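Local coordinates for protein endo-b-1,4-glucanase (Nasutitermes takasagoensis, PDB 1KS8) that probably hydrolyses internal beta-1,4-glucosidic linkages in cellulose and related beta-glucans, as a family 9 endoglucanase with an (alpha/alpha)6 barrel fold, at residues A18-S21 / D27-V30. Sequence-based numbering, arbitrary orientation.
Sequences AQRS and DQKV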
# COMPACT_ATOMS: atom_id res chain seq x y z
N ALA A 18 6.45 -10.63 5.93
CA ALA A 18 5.64 -11.10 7.05
C ALA A 18 4.15 -11.09 6.73
O ALA A 18 3.36 -11.74 7.42
CB ALA A 18 5.91 -10.23 8.29
N GLN A 19 3.76 -10.36 5.69
CA GLN A 19 2.36 -10.25 5.27
C GLN A 19 1.99 -11.21 4.15
O GLN A 19 0.84 -11.26 3.72
CB GLN A 19 2.06 -8.82 4.80
CG GLN A 19 2.17 -7.76 5.88
CD GLN A 19 1.20 -8.00 7.02
OE1 GLN A 19 1.57 -8.52 8.07
NE2 GLN A 19 -0.06 -7.62 6.82
N ARG A 20 2.96 -11.99 3.68
CA ARG A 20 2.70 -12.92 2.59
C ARG A 20 1.74 -14.05 2.93
O ARG A 20 1.84 -14.70 3.97
CB ARG A 20 4.01 -13.53 2.09
CG ARG A 20 4.91 -12.55 1.38
CD ARG A 20 6.25 -13.20 1.07
NE ARG A 20 7.09 -12.31 0.28
CZ ARG A 20 8.32 -12.63 -0.14
NH1 ARG A 20 8.84 -13.81 0.17
NH2 ARG A 20 9.01 -11.77 -0.87
N SER A 21 0.79 -14.27 2.02
CA SER A 21 -0.18 -15.34 2.15
C SER A 21 0.19 -16.40 1.11
O SER A 21 0.86 -16.09 0.12
CB SER A 21 -1.59 -14.81 1.87
OG SER A 21 -2.55 -15.86 1.95
N ASP A 27 13.59 -19.12 -0.22
CA ASP A 27 14.47 -18.06 0.24
C ASP A 27 13.80 -17.02 1.13
O ASP A 27 14.31 -15.91 1.30
CB ASP A 27 15.14 -17.36 -0.96
CG ASP A 27 14.15 -16.63 -1.84
OD1 ASP A 27 12.95 -16.61 -1.53
OD2 ASP A 27 14.60 -16.06 -2.86
N GLN A 28 12.65 -17.37 1.70
CA GLN A 28 11.93 -16.48 2.60
C GLN A 28 12.88 -16.07 3.72
O GLN A 28 13.61 -16.91 4.26
CB GLN A 28 10.71 -17.21 3.19
CG GLN A 28 9.99 -16.47 4.32
CD GLN A 28 8.88 -15.55 3.85
OE1 GLN A 28 8.23 -14.90 4.67
NE2 GLN A 28 8.66 -15.49 2.54
N LYS A 29 12.90 -14.78 4.07
CA LYS A 29 13.77 -14.28 5.12
C LYS A 29 13.07 -14.24 6.48
O LYS A 29 13.69 -14.46 7.51
CB LYS A 29 14.32 -12.90 4.74
CG LYS A 29 15.29 -12.97 3.57
CD LYS A 29 15.75 -11.60 3.09
CE LYS A 29 16.65 -11.75 1.87
NZ LYS A 29 17.11 -10.45 1.33
N VAL A 30 11.77 -13.95 6.47
CA VAL A 30 10.99 -13.94 7.70
C VAL A 30 10.50 -15.38 7.83
O VAL A 30 9.39 -15.73 7.43
CB VAL A 30 9.81 -12.95 7.60
CG1 VAL A 30 8.97 -13.01 8.87
CG2 VAL A 30 10.34 -11.54 7.38
O HOH W 1 11.39 -13.94 -1.14
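Arg20 reaches across to the Gln28 side-chain amide, and a water links the same guanidinium to Asp27. From CG to NE the arginine chain is fully extended, which carries the guanidinium over to 27-30; the Gln28 chain runs past it in the opposite sense, and the amide comes up at the guanidinium edge with the two planes 61° apart. Arg20 NH1 lies 2.9 Å from the atom modelled as Gln28 NE2, but the amide is probably turned over, so this approach may be a hydrogen bond once its oxygen and nitrogen are exchanged. The water is clearer: it sits in the guanidinium plane, accepts from Arg20 NH1 at 2.9 Å and donates to Asp27 OD1 at 3.1 Å. Arginine and aspartate thus meet through solvent, with Arg20 NH1 and Asp27 OD1 5.3 Å apart, too far for direct contact of the opposite charges. The apolar end of the contact is slight: Val30 holds CG1 anti to its backbone N (chi1 177°), and this methyl meets Ala18 CB at 4.2 Å, while Leu387 lies against the alanine and Leu14 against the valine. Further out, Trp98 makes a cation-pi contact with Arg20, and Glu17 OE2 accepts hydrogen bonds from the backbone N-H groups of Lys29 and Val30, fixing the returning chain against helix 5-18. Arg33 NH1 hydrogen-bonds to the carbonyl oxygens of Ala18 and Arg20. The directly touching residues are buried, and together they fold the loop that leaves helix 5-18 back on itself at the periphery of the (alpha/alpha)6 barrel of family 9 glycosyl hydrolases, away from the predicted catalytic residues Asp403 and Glu412.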